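Local coordinates for protein putative Type I topoisomerase (Deinococcus radiodurans, PDB 3M4A) that binds duplex DNA and, as a type IB topoisomerase, probably breaks, passes and rejoins one DNA strand without using ATP, at residues P103-K106 against V107-A111; T183-R186 against T187-A190; A189-M192 against Q193-L196. All coordinates share one frame; numbering follows the deposited sequence.

Three local contacts illustrate how helices of a type IB topoisomerase catalytic core meet DNA. None closes a long loop; each joins neighbouring turns of one continuous stretch. From the N terminus, interaction 1 lies within helix 91-113, packed against helices 120-134 and 219-230. Much later in the chain, interaction 2 turns from strand 178-183 into helix 186-196, and interaction 3 continues along that helix, sharing Ala189 and Ala190 with its predecessor. Their centres are 9 Å apart, whereas interaction 1 lies about 16 Å from interaction 2, centre to centre. Arg129 of helix 120-134 stands between, close to Lys106 and salt-bridged to Asp185. All three contacts reach the DNA backbone, and interaction 2 also reads a base.

Interaction 1 of 3, residues P103-K106 against V107-A111. With nucleotides of chain C; nucleotides of chain B.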
ATOM      1  N   PRO A 103      -5.027   5.401  -7.282  1.00  9.73           N
ATOM      2  CA  PRO A 103      -4.947   6.784  -7.800  1.00 10.02           C
ATOM      3  C   PRO A 103      -5.494   7.837  -6.835  1.00  9.90           C
ATOM      4  O   PRO A 103      -4.902   8.912  -6.689  1.00  9.62           O
ATOM      5  CB  PRO A 103      -5.786   6.724  -9.076  1.00 10.07           C
ATOM      6  CG  PRO A 103      -5.752   5.285  -9.477  1.00 10.89           C
ATOM      7  CD  PRO A 103      -5.779   4.522  -8.201  1.00 10.30           C
ATOM      8  N   THR A 104      -6.610   7.527  -6.180  1.00  9.94           N
ATOM      9  CA  THR A 104      -7.159   8.406  -5.151  1.00  9.86           C
ATOM     10  C   THR A 104      -6.216   8.567  -3.961  1.00  9.32           C
ATOM     11  O   THR A 104      -6.066   9.672  -3.415  1.00  8.95           O
ATOM     12  CB  THR A 104      -8.540   7.933  -4.705  1.00 10.44           C
ATOM     13  OG1 THR A 104      -9.434   8.054  -5.810  1.00 14.19           O
ATOM     14  CG2 THR A 104      -9.055   8.778  -3.547  1.00 10.74           C
ATOM     15  N   LEU A 105      -5.597   7.461  -3.547  1.00  8.59           N
ATOM     16  CA  LEU A 105      -4.572   7.503  -2.503  1.00  8.44           C
ATOM     17  C   LEU A 105      -3.472   8.490  -2.862  1.00  8.14           C
ATOM     18  O   LEU A 105      -3.047   9.262  -2.017  1.00  8.28           O
ATOM     19  CB  LEU A 105      -3.937   6.131  -2.284  1.00  8.22           C
ATOM     20  CG  LEU A 105      -2.739   6.034  -1.344  1.00  8.23           C
ATOM     21  CD1 LEU A 105      -3.141   6.460   0.046  1.00  7.59           C
ATOM     22  CD2 LEU A 105      -2.159   4.605  -1.379  1.00  8.80           C
ATOM     23  N   LYS A 106      -2.985   8.417  -4.100  1.00  8.03           N
ATOM     24  CA  LYS A 106      -1.907   9.303  -4.569  1.00  8.46           C
ATOM     25  C   LYS A 106      -2.290  10.777  -4.527  1.00  8.13           C
ATOM     26  O   LYS A 106      -1.491  11.624  -4.131  1.00  7.09           O
ATOM     27  CB  LYS A 106      -1.461   8.922  -5.978  1.00  9.10           C
ATOM     28  CG  LYS A 106      -0.728   7.588  -6.043  1.00 11.81           C
ATOM     29  CD  LYS A 106       0.642   7.673  -5.482  1.00 13.63           C
ATOM     30  CE  LYS A 106       1.541   8.557  -6.336  1.00 13.56           C
ATOM     31  NZ  LYS A 106       2.785   8.855  -5.627  1.00 13.49           N
ATOM     32  N   VAL A 107      -3.517  11.091  -4.928  1.00  8.43           N
ATOM     33  CA  VAL A 107      -3.991  12.472  -4.863  1.00  8.93           C
ATOM     34  C   VAL A 107      -4.000  12.971  -3.413  1.00  8.59           C
ATOM     35  O   VAL A 107      -3.491  14.062  -3.089  1.00  8.56           O
ATOM     36  CB  VAL A 107      -5.397  12.598  -5.487  1.00  9.11           C
ATOM     37  CG1 VAL A 107      -6.031  13.982  -5.172  1.00 11.29           C
ATOM     38  CG2 VAL A 107      -5.323  12.344  -6.990  1.00  8.79           C
ATOM     39  N   ALA A 108      -4.547  12.151  -2.526  1.00  9.09           N
ATOM     40  CA  ALA A 108      -4.647  12.503  -1.118  1.00  8.59           C
ATOM     41  C   ALA A 108      -3.271  12.647  -0.462  1.00  8.53           C
ATOM     42  O   ALA A 108      -3.011  13.620   0.258  1.00  8.70           O
ATOM     43  CB  ALA A 108      -5.459  11.471  -0.396  1.00  8.92           C
ATOM     44  N   THR A 109      -2.374  11.687  -0.714  1.00  8.08           N
ATOM     45  CA  THR A 109      -1.052  11.734  -0.079  1.00  7.60           C
ATOM     46  C   THR A 109      -0.182  12.858  -0.663  1.00  7.12           C
ATOM     47  O   THR A 109       0.526  13.528   0.075  1.00  6.40           O
ATOM     48  CB  THR A 109      -0.324  10.358  -0.066  1.00  8.53           C
ATOM     49  OG1 THR A 109      -0.129   9.876  -1.398  1.00  7.97           O
ATOM     50  CG2 THR A 109      -1.124   9.345   0.728  1.00  8.70           C
ATOM     51  N   THR A 110      -0.254  13.100  -1.967  1.00  6.37           N
ATOM     52  CA  THR A 110       0.462  14.249  -2.545  1.00  6.51           C
ATOM     53  C   THR A 110       0.018  15.558  -1.877  1.00  6.94           C
ATOM     54  O   THR A 110       0.855  16.381  -1.509  1.00  7.76           O
ATOM     55  CB  THR A 110       0.280  14.321  -4.077  1.00  6.44           C
ATOM     56  OG1 THR A 110       0.947  13.200  -4.676  1.00  6.20           O
ATOM     57  CG2 THR A 110       0.853  15.615  -4.636  1.00  6.21           C
ATOM     58  N   ALA A 111      -1.291  15.734  -1.715  1.00  7.59           N
ATOM     59  CA  ALA A 111      -1.817  16.944  -1.081  1.00  7.86           C
ATOM     60  C   ALA A 111      -1.178  17.151   0.294  1.00  8.19           C
ATOM     61  O   ALA A 111      -0.622  18.231   0.584  1.00  8.40           O
ATOM     62  CB  ALA A 111      -3.352  16.892  -0.994  1.00  7.74           C
TER
ATOM     63  P    DT C   7      -4.356  20.976  -3.248  1.00 22.73           P
ATOM     64  OP1  DT C   7      -4.842  19.598  -2.964  1.00 23.98           O
ATOM     65  OP2  DT C   7      -5.324  22.029  -3.666  1.00 22.66           O
ATOM     66  O5'  DT C   7      -3.565  21.467  -1.964  1.00 18.02           O
ATOM     67  C5'  DT C   7      -2.693  20.556  -1.327  1.00 16.21           C
ATOM     68  C4'  DT C   7      -1.745  21.269  -0.404  1.00 14.37           C
ATOM     69  O4'  DT C   7      -0.949  22.225  -1.148  1.00 11.73           O
ATOM     70  C3'  DT C   7      -2.421  22.077   0.685  1.00 14.55           C
ATOM     71  O3'  DT C   7      -2.854  21.207   1.715  1.00 16.03           O
ATOM     72  C2'  DT C   7      -1.304  23.015   1.096  1.00 13.87           C
ATOM     73  C1'  DT C   7      -0.587  23.230  -0.221  1.00 12.89           C
ATOM     74  N1   DT C   7      -0.874  24.544  -0.887  1.00 11.97           N
ATOM     75  C2   DT C   7      -0.033  25.567  -0.533  1.00 10.90           C
ATOM     76  O2   DT C   7       0.846  25.456   0.286  1.00 13.79           O
ATOM     77  N3   DT C   7      -0.262  26.743  -1.164  1.00 12.12           N
ATOM     78  C4   DT C   7      -1.213  26.979  -2.103  1.00 11.21           C
ATOM     79  O4   DT C   7      -1.277  28.100  -2.590  1.00 13.92           O
ATOM     80  C5   DT C   7      -2.099  25.884  -2.441  1.00 12.39           C
ATOM     81  C7   DT C   7      -3.202  26.065  -3.450  1.00 13.09           C
ATOM     82  C6   DT C   7      -1.882  24.700  -1.821  1.00 11.15           C
TER
ATOM     83  P    DC B  10       5.048  14.159  -4.844  1.00  5.88           P
ATOM     84  OP1  DC B  10       3.792  13.419  -4.773  1.00  5.52           O
ATOM     85  OP2  DC B  10       6.290  13.445  -4.462  1.00  4.77           O
ATOM     86  O5'  DC B  10       5.231  14.625  -6.354  1.00  5.68           O
ATOM     87  C5'  DC B  10       4.145  15.299  -7.012  1.00  6.55           C
ATOM     88  C4'  DC B  10       4.619  15.847  -8.336  1.00  7.53           C
ATOM     89  O4'  DC B  10       5.590  16.914  -8.112  1.00  6.40           O
ATOM     90  C3'  DC B  10       5.315  14.834  -9.248  1.00  7.99           C
ATOM     91  O3'  DC B  10       4.959  15.064 -10.593  1.00 12.32           O
ATOM     92  C2'  DC B  10       6.784  15.139  -9.060  1.00  7.42           C
ATOM     93  C1'  DC B  10       6.694  16.651  -8.977  1.00  6.17           C
ATOM     94  N1   DC B  10       7.876  17.336  -8.427  1.00  4.90           N
ATOM     95  C2   DC B  10       8.097  18.661  -8.824  1.00  3.47           C
ATOM     96  O2   DC B  10       7.304  19.205  -9.617  1.00  5.00           O
ATOM     97  N3   DC B  10       9.178  19.307  -8.348  1.00  4.03           N
ATOM     98  C4   DC B  10      10.025  18.702  -7.517  1.00  5.01           C
ATOM     99  N4   DC B  10      11.066  19.402  -7.073  1.00  6.12           N
ATOM    100  C5   DC B  10       9.812  17.356  -7.093  1.00  6.27           C
ATOM    101  C6   DC B  10       8.741  16.717  -7.578  1.00  5.79           C
TER
HETATM  102  O   HOH W   1       1.298  10.501  -3.638  1.00  8.12           O
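The flat groups joining Pro103-Lys106 to Val107-Ala111 are the peptide units, met at their edges: Thr110 N bonds Lys106 O at 2.9 Å. Thr109 N reaches Leu105 O at 2.8 Å, and the Thr109 side chain also crowds this oxygen, with the methyl CG2 3.4 Å from Leu105 O. Beyond the backbone, the same methyl meets CD1 of Leu105 at 3.6 Å, the two side chains crossing at a slant. This buried pair faces inward: Leu105 packs on Val229 and Ile230 of helix 219-230, Thr109 on Ala125 of helix 120-134.

The setting is a DNA-facing stretch of helix 91-113 in the type IB catalytic core, and its polar face is organised by a water. This water accepts from Lys106 NZ and donates to both threonine hydroxyls, at 2.7 Å from Thr109 OG1 and 2.9 Å from Thr110 OG1. Thr109 presents its hydroxyl there because OG1 sits between its backbone N and carbonyl carbon (chi1 60°), while the Lys106 chain folds back through two successive bends. Thr110 OG1 also lies 2.9 Å from OP1 of DC10 in chain B, so the water and this hydroxyl lie between the ammonium group and a phosphate, whose charge the lysine would probably help to offset. The next residue, Ala111, brings CB to 3.7 Å from OP1 of DT7 in chain C.

Interaction 2 of 3, residues T183-R186 against T187-A190; sequences TSDR and TLAA. With nucleotides of chain B.
Between Thr183-Arg186 and Thr187-Ala190 the backbone leaves the strand at Thr183, bends at Ser184 (psi -3°) and turns helical from Arg186 on. Asp185 is the N-cap of helix 186-196, at the junction where strand 178-183 of a three-stranded antiparallel sheet ends. Its carbonyl oxygen receives the first turn's bond from Ala189 N, and Arg186 O receives Ala190 N. The cap itself is made by the side chain. With CG anti to its own backbone N (chi1 179°), the carboxylate folds back over the helix start, and OD2 accepts from Leu188 N at 2.9 Å, the donor lying above the carboxylate plane. OD2 also takes a salt bridge from Arg129, so the capping oxygen is gripped by two donors. Beneath the cap, Leu188 CD1 packs crosswise on the Thr183 side chain, 3.8 Å from OG1, joining the strand end to the helix beside Leu130 of helix 120-134.

Outward from the same turn runs Arg186, which forks onto the major-groove edge of a guanine: NH1 donates to O6 of DG11 in chain B at 2.9 Å, nearly straight (168°), and NH2 to N7 of that base at 3.2 Å. One face of the guanidinium lies over the C5-C6 side of the preceding cytosine, off centre, with NH2 3.5 Å from C6 of DC10 in chain B. Thr187, one residue on, addresses the backbone instead, its OG1 donating to OP2 of DC10 in chain B at 3.0 Å.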
ATOM      1  N   THR A 183      14.573   2.760  -1.465  1.00  4.56           N
ATOM      2  CA  THR A 183      13.678   3.589  -2.295  1.00  4.51           C
ATOM      3  C   THR A 183      14.519   4.547  -3.133  1.00  4.83           C
ATOM      4  O   THR A 183      15.655   4.826  -2.783  1.00  5.07           O
ATOM      5  CB  THR A 183      12.663   4.414  -1.444  1.00  5.22           C
ATOM      6  OG1 THR A 183      13.340   5.342  -0.598  1.00  7.27           O
ATOM      7  CG2 THR A 183      11.776   3.471  -0.597  1.00  5.60           C
ATOM      8  N   SER A 184      13.934   5.038  -4.223  1.00  4.47           N
ATOM      9  CA  SER A 184      14.611   5.943  -5.149  1.00  5.13           C
ATOM     10  C   SER A 184      13.904   7.284  -5.319  1.00  6.21           C
ATOM     11  O   SER A 184      14.409   8.164  -6.042  1.00  7.40           O
ATOM     12  CB  SER A 184      14.795   5.259  -6.514  1.00  5.10           C
ATOM     13  OG  SER A 184      13.545   4.838  -7.074  1.00  5.23           O
ATOM     14  N   ASP A 185      12.756   7.452  -4.664  1.00  6.06           N
ATOM     15  CA  ASP A 185      11.925   8.649  -4.805  1.00  6.91           C
ATOM     16  C   ASP A 185      12.615   9.876  -4.199  1.00  6.67           C
ATOM     17  O   ASP A 185      13.112   9.830  -3.071  1.00  7.13           O
ATOM     18  CB  ASP A 185      10.586   8.433  -4.105  1.00  7.06           C
ATOM     19  CG  ASP A 185       9.676   9.645  -4.192  1.00  8.85           C
ATOM     20  OD1 ASP A 185       9.309  10.031  -5.327  1.00 15.47           O
ATOM     21  OD2 ASP A 185       9.337  10.205  -3.138  1.00  9.55           O
ATOM     22  N   ARG A 186      12.641  10.967  -4.965  1.00  7.13           N
ATOM     23  CA  ARG A 186      13.267  12.217  -4.544  1.00  8.03           C
ATOM     24  C   ARG A 186      12.655  12.772  -3.273  1.00  7.33           C
ATOM     25  O   ARG A 186      13.379  13.279  -2.390  1.00  7.63           O
ATOM     26  CB  ARG A 186      13.103  13.285  -5.646  1.00  8.96           C
ATOM     27  CG  ARG A 186      13.879  13.058  -6.896  1.00 12.15           C
ATOM     28  CD  ARG A 186      13.545  14.176  -7.907  1.00 11.44           C
ATOM     29  NE  ARG A 186      12.211  14.060  -8.523  1.00 13.53           N
ATOM     30  CZ  ARG A 186      11.662  14.978  -9.324  1.00 13.60           C
ATOM     31  NH1 ARG A 186      12.296  16.105  -9.589  1.00 12.05           N
ATOM     32  NH2 ARG A 186      10.472  14.781  -9.859  1.00 13.48           N
ATOM     33  N   THR A 187      11.326  12.719  -3.195  1.00  6.86           N
ATOM     34  CA  THR A 187      10.578  13.298  -2.075  1.00  6.15           C
ATOM     35  C   THR A 187      10.879  12.534  -0.793  1.00  5.59           C
ATOM     36  O   THR A 187      11.163  13.141   0.239  1.00  5.41           O
ATOM     37  CB  THR A 187       9.082  13.383  -2.411  1.00  6.65           C
ATOM     38  OG1 THR A 187       8.940  14.328  -3.479  1.00  7.49           O
ATOM     39  CG2 THR A 187       8.255  13.838  -1.210  1.00  6.87           C
ATOM     40  N   LEU A 188      10.898  11.209  -0.867  1.00  5.22           N
ATOM     41  CA  LEU A 188      11.291  10.409   0.296  1.00  5.21           C
ATOM     42  C   LEU A 188      12.684  10.749   0.747  1.00  5.33           C
ATOM     43  O   LEU A 188      12.904  10.923   1.931  1.00  5.81           O
ATOM     44  CB  LEU A 188      11.209   8.902   0.018  1.00  4.96           C
ATOM     45  CG  LEU A 188       9.799   8.296  -0.057  1.00  6.54           C
ATOM     46  CD1 LEU A 188       9.806   6.839  -0.514  1.00 10.58           C
ATOM     47  CD2 LEU A 188       9.066   8.418   1.282  1.00  9.08           C
ATOM     48  N   ALA A 189      13.638  10.834  -0.187  1.00  4.74           N
ATOM     49  CA  ALA A 189      15.022  11.118   0.206  1.00  5.35           C
ATOM     50  C   ALA A 189      15.175  12.478   0.886  1.00  5.22           C
ATOM     51  O   ALA A 189      15.788  12.574   1.945  1.00  5.39           O
ATOM     52  CB  ALA A 189      15.974  10.987  -0.990  1.00  4.50           C
ATOM     53  N   ALA A 190      14.562  13.508   0.316  1.00  6.02           N
ATOM     54  CA  ALA A 190      14.665  14.864   0.878  1.00  6.19           C
ATOM     55  C   ALA A 190      14.056  14.956   2.288  1.00  6.60           C
ATOM     56  O   ALA A 190      14.630  15.566   3.203  1.00  7.02           O
ATOM     57  CB  ALA A 190      13.978  15.851  -0.045  1.00  6.86           C
TER
ATOM     58  P    DC B  10       5.048  14.159  -4.844  1.00  5.88           P
ATOM     59  OP1  DC B  10       3.792  13.419  -4.773  1.00  5.52           O
ATOM     60  OP2  DC B  10       6.290  13.445  -4.462  1.00  4.77           O
ATOM     61  O5'  DC B  10       5.231  14.625  -6.354  1.00  5.68           O
ATOM     62  C5'  DC B  10       4.145  15.299  -7.012  1.00  6.55           C
ATOM     63  C4'  DC B  10       4.619  15.847  -8.336  1.00  7.53           C
ATOM     64  O4'  DC B  10       5.590  16.914  -8.112  1.00  6.40           O
ATOM     65  C3'  DC B  10       5.315  14.834  -9.248  1.00  7.99           C
ATOM     66  O3'  DC B  10       4.959  15.064 -10.593  1.00 12.32           O
ATOM     67  C2'  DC B  10       6.784  15.139  -9.060  1.00  7.42           C
ATOM     68  C1'  DC B  10       6.694  16.651  -8.977  1.00  6.17           C
ATOM     69  N1   DC B  10       7.876  17.336  -8.427  1.00  4.90           N
ATOM     70  C2   DC B  10       8.097  18.661  -8.824  1.00  3.47           C
ATOM     71  O2   DC B  10       7.304  19.205  -9.617  1.00  5.00           O
ATOM     72  N3   DC B  10       9.178  19.307  -8.348  1.00  4.03           N
ATOM     73  C4   DC B  10      10.025  18.702  -7.517  1.00  5.01           C
ATOM     74  N4   DC B  10      11.066  19.402  -7.073  1.00  6.12           N
ATOM     75  C5   DC B  10       9.812  17.356  -7.093  1.00  6.27           C
ATOM     76  C6   DC B  10       8.741  16.717  -7.578  1.00  5.79           C
ATOM     77  P    DG B  11       4.237  13.953 -11.458  1.00 16.50           P
ATOM     78  OP1  DG B  11       2.900  13.773 -10.851  1.00 18.54           O
ATOM     79  OP2  DG B  11       5.205  12.871 -11.695  1.00 17.67           O
ATOM     80  O5'  DG B  11       4.036  14.762 -12.827  1.00 14.08           O
ATOM     81  C5'  DG B  11       3.226  15.915 -12.902  1.00 13.74           C
ATOM     82  C4'  DG B  11       3.791  16.898 -13.907  1.00 12.04           C
ATOM     83  O4'  DG B  11       4.959  17.577 -13.362  1.00 11.38           O
ATOM     84  C3'  DG B  11       4.262  16.253 -15.212  1.00 13.41           C
ATOM     85  O3'  DG B  11       3.862  17.089 -16.281  1.00 16.44           O
ATOM     86  C2'  DG B  11       5.772  16.140 -15.034  1.00 11.83           C
ATOM     87  C1'  DG B  11       6.096  17.379 -14.214  1.00  8.20           C
ATOM     88  N9   DG B  11       7.279  17.314 -13.349  1.00  6.63           N
ATOM     89  C8   DG B  11       7.664  16.266 -12.574  1.00  6.53           C
ATOM     90  N7   DG B  11       8.734  16.491 -11.885  1.00  7.04           N
ATOM     91  C5   DG B  11       9.075  17.791 -12.213  1.00  5.13           C
ATOM     92  C6   DG B  11      10.153  18.578 -11.767  1.00  5.20           C
ATOM     93  O6   DG B  11      11.057  18.263 -10.979  1.00  6.51           O
ATOM     94  N1   DG B  11      10.157  19.841 -12.333  1.00  6.36           N
ATOM     95  C2   DG B  11       9.209  20.279 -13.240  1.00  5.47           C
ATOM     96  N2   DG B  11       9.382  21.537 -13.675  1.00  7.28           N
ATOM     97  N3   DG B  11       8.184  19.550 -13.682  1.00  6.57           N
ATOM     98  C4   DG B  11       8.176  18.316 -13.111  1.00  6.83           C
ATOM     99  P    DG B   9       8.732  18.378  -0.707  1.00  5.93           P
ATOM    100  OP1  DG B   9       8.546  17.895   0.694  1.00  6.83           O
ATOM    101  OP2  DG B   9      10.064  18.316  -1.341  1.00  6.51           O
ATOM    102  O5'  DG B   9       7.717  17.640  -1.694  1.00  6.23           O
ATOM    103  C5'  DG B   9       6.347  17.552  -1.390  1.00  6.76           C
ATOM    104  C4'  DG B   9       5.521  17.345  -2.649  1.00  6.43           C
ATOM    105  O4'  DG B   9       5.583  18.474  -3.554  1.00  4.58           O
ATOM    106  C3'  DG B   9       6.002  16.188  -3.517  1.00  3.91           C
ATOM    107  O3'  DG B   9       4.866  15.517  -4.022  1.00  4.13           O
ATOM    108  C2'  DG B   9       6.925  16.841  -4.560  1.00  4.40           C
ATOM    109  C1'  DG B   9       6.219  18.145  -4.815  1.00  4.16           C
ATOM    110  N9   DG B   9       7.024  19.329  -5.077  1.00  3.17           N
ATOM    111  C8   DG B   9       8.156  19.703  -4.423  1.00  3.42           C
ATOM    112  N7   DG B   9       8.642  20.857  -4.780  1.00  3.79           N
ATOM    113  C5   DG B   9       7.758  21.285  -5.746  1.00  3.18           C
ATOM    114  C6   DG B   9       7.750  22.471  -6.505  1.00  3.88           C
ATOM    115  O6   DG B   9       8.530  23.428  -6.480  1.00  3.78           O
ATOM    116  N1   DG B   9       6.675  22.495  -7.364  1.00  3.22           N
ATOM    117  C2   DG B   9       5.718  21.519  -7.488  1.00  3.34           C
ATOM    118  N2   DG B   9       4.733  21.706  -8.378  1.00  3.02           N
ATOM    119  N3   DG B   9       5.702  20.421  -6.762  1.00  3.50           N
ATOM    120  C4   DG B   9       6.765  20.358  -5.947  1.00  2.49           C
TER

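Interaction 3 of 3, residues A189-M192 against Q193-L196; sequences AANM and QKLL. With nucleotides of chain B.
Asn191 and Lys194 lie alongside each other on helix 186-196, both directed at the DNA, while on another flank Met192 meets Leu195 and Leu196. That apolar flank is the close-packed part. Met192 CG lies 4.0 Å from Leu196 CD1 in the conformer described, and the two side chains settle over Val162 of strand 160-163; Leu195 continues the layer toward Leu118 and Phe204. Leu196 N closes the turn by bonding Met192 O at 2.9 Å.

The solvent side is slacker: Gln193 is exposed and its amide turns off the helix, and the backbone bond from Lys194 N to Ala190 O, at 3.3 Å, is weak. The DNA-facing flank is different again, for Asn191 is buried against helix 120-134. The Lys194 chain, extended beyond CG, carries NZ to Asn191 OD1, 2.9 Å away and above the carbonyl plane. At the amide's other end ND2 donates almost straight (173°) to OP1 of DG9 in chain B at 2.9 Å, and also bonds Thr187 O. With both ends engaged, the amide's rotation is fixed, and the lysine, 3.6 Å from NZ to that same OP1, would probably polarise the amide and strengthen its hold on the phosphate.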
ATOM      1  N   ALA A 189      13.638  10.834  -0.187  1.00  4.74           N
ATOM      2  CA  ALA A 189      15.022  11.118   0.206  1.00  5.35           C
ATOM      3  C   ALA A 189      15.175  12.478   0.886  1.00  5.22           C
ATOM      4  O   ALA A 189      15.788  12.574   1.945  1.00  5.39           O
ATOM      5  CB  ALA A 189      15.974  10.987  -0.990  1.00  4.50           C
ATOM      6  N   ALA A 190      14.562  13.508   0.316  1.00  6.02           N
ATOM      7  CA  ALA A 190      14.665  14.864   0.878  1.00  6.19           C
ATOM      8  C   ALA A 190      14.056  14.956   2.288  1.00  6.60           C
ATOM      9  O   ALA A 190      14.630  15.566   3.203  1.00  7.02           O
ATOM     10  CB  ALA A 190      13.978  15.851  -0.045  1.00  6.86           C
ATOM     11  N   ASN A 191      12.899  14.323   2.460  1.00  5.79           N
ATOM     12  CA  ASN A 191      12.203  14.391   3.733  1.00  6.44           C
ATOM     13  C   ASN A 191      12.789  13.437   4.764  1.00  6.32           C
ATOM     14  O   ASN A 191      12.725  13.719   5.958  1.00  6.83           O
ATOM     15  CB  ASN A 191      10.724  14.177   3.554  1.00  7.20           C
ATOM     16  CG  ASN A 191      10.038  15.412   3.011  1.00  7.15           C
ATOM     17  OD1 ASN A 191       9.793  16.371   3.752  1.00  8.91           O
ATOM     18  ND2 ASN A 191       9.745  15.412   1.714  1.00  7.23           N
ATOM     19  N   MET A 192      13.390  12.336   4.325  1.00  6.15           N
ATOM     20  CA  MET A 192      14.098  11.461   5.259  0.50  6.25           C
ATOM     21  C   MET A 192      15.272  12.225   5.885  1.00  6.37           C
ATOM     22  O   MET A 192      15.557  12.091   7.083  1.00  7.24           O
ATOM     23  CB  MET A 192      14.580  10.190   4.561  0.50  5.72           C
ATOM     24  CG  MET A 192      15.128   9.135   5.485  0.50  5.22           C
ATOM     25  SD  MET A 192      13.924   8.623   6.721  0.50  4.16           S
ATOM     26  CE  MET A 192      12.848   7.585   5.739  0.50  6.97           C
ATOM     27  N   GLN A 193      15.958  13.046   5.081  1.00  6.51           N
ATOM     28  CA  GLN A 193      17.039  13.881   5.612  1.00  7.34           C
ATOM     29  C   GLN A 193      16.512  14.811   6.708  1.00  7.73           C
ATOM     30  O   GLN A 193      17.143  14.972   7.741  1.00  7.66           O
ATOM     31  CB  GLN A 193      17.715  14.697   4.509  1.00  7.50           C
ATOM     32  CG  GLN A 193      18.497  13.866   3.504  1.00  8.23           C
ATOM     33  CD  GLN A 193      19.960  13.595   3.872  1.00 12.23           C
ATOM     34  OE1 GLN A 193      20.377  13.717   5.026  1.00 15.33           O
ATOM     35  NE2 GLN A 193      20.746  13.199   2.863  1.00 12.06           N
ATOM     36  N   LYS A 194      15.363  15.428   6.465  1.00  7.89           N
ATOM     37  CA  LYS A 194      14.715  16.307   7.453  1.00  8.57           C
ATOM     38  C   LYS A 194      14.328  15.556   8.727  1.00  8.46           C
ATOM     39  O   LYS A 194      14.517  16.069   9.830  1.00  8.38           O
ATOM     40  CB  LYS A 194      13.463  16.965   6.866  1.00  8.71           C
ATOM     41  CG  LYS A 194      13.695  17.892   5.683  1.00 10.85           C
ATOM     42  CD  LYS A 194      12.339  18.398   5.139  1.00 11.47           C
ATOM     43  CE  LYS A 194      12.399  18.752   3.666  1.00 13.56           C
ATOM     44  NZ  LYS A 194      11.020  18.880   3.079  1.00 14.20           N
ATOM     45  N   LEU A 195      13.787  14.348   8.594  1.00  7.33           N
ATOM     46  CA  LEU A 195      13.479  13.532   9.777  1.00  7.15           C
ATOM     47  C   LEU A 195      14.740  13.219  10.592  1.00  7.41           C
ATOM     48  O   LEU A 195      14.740  13.291  11.814  1.00  7.62           O
ATOM     49  CB  LEU A 195      12.746  12.229   9.388  1.00  6.75           C
ATOM     50  CG  LEU A 195      11.291  12.372   8.943  1.00  6.28           C
ATOM     51  CD1 LEU A 195      10.790  11.105   8.276  1.00  5.53           C
ATOM     52  CD2 LEU A 195      10.394  12.695  10.134  1.00  7.50           C
ATOM     53  N   LEU A 196      15.814  12.864   9.900  1.00  7.80           N
ATOM     54  CA  LEU A 196      17.090  12.562  10.556  1.00  8.45           C
ATOM     55  C   LEU A 196      17.746  13.776  11.234  1.00  9.86           C
ATOM     56  O   LEU A 196      18.585  13.607  12.113  1.00 10.62           O
ATOM     57  CB  LEU A 196      18.051  11.916   9.557  1.00  7.74           C
ATOM     58  CG  LEU A 196      17.672  10.477   9.222  1.00  6.50           C
ATOM     59  CD1 LEU A 196      18.241  10.030   7.869  1.00  6.40           C
ATOM     60  CD2 LEU A 196      18.109   9.544  10.366  1.00  7.02           C
TER
ATOM     61  P    DG B   9       8.732  18.378  -0.707  1.00  5.93           P
ATOM     62  OP1  DG B   9       8.546  17.895   0.694  1.00  6.83           O
ATOM     63  OP2  DG B   9      10.064  18.316  -1.341  1.00  6.51           O
ATOM     64  O5'  DG B   9       7.717  17.640  -1.694  1.00  6.23           O
ATOM     65  C5'  DG B   9       6.347  17.552  -1.390  1.00  6.76           C
ATOM     66  C4'  DG B   9       5.521  17.345  -2.649  1.00  6.43           C
ATOM     67  O4'  DG B   9       5.583  18.474  -3.554  1.00  4.58           O
ATOM     68  C3'  DG B   9       6.002  16.188  -3.517  1.00  3.91           C
ATOM     69  O3'  DG B   9       4.866  15.517  -4.022  1.00  4.13           O
ATOM     70  C2'  DG B   9       6.925  16.841  -4.560  1.00  4.40           C
ATOM     71  C1'  DG B   9       6.219  18.145  -4.815  1.00  4.16           C
ATOM     72  N9   DG B   9       7.024  19.329  -5.077  1.00  3.17           N
ATOM     73  C8   DG B   9       8.156  19.703  -4.423  1.00  3.42           C
ATOM     74  N7   DG B   9       8.642  20.857  -4.780  1.00  3.79           N
ATOM     75  C5   DG B   9       7.758  21.285  -5.746  1.00  3.18           C
ATOM     76  C6   DG B   9       7.750  22.471  -6.505  1.00  3.88           C
ATOM     77  O6   DG B   9       8.530  23.428  -6.480  1.00  3.78           O
ATOM     78  N1   DG B   9       6.675  22.495  -7.364  1.00  3.22           N
ATOM     79  C2   DG B   9       5.718  21.519  -7.488  1.00  3.34           C
ATOM     80  N2   DG B   9       4.733  21.706  -8.378  1.00  3.02           N
ATOM     81  N3   DG B   9       5.702  20.421  -6.762  1.00  3.50           N
ATOM     82  C4   DG B   9       6.765  20.358  -5.947  1.00  2.49           C
TER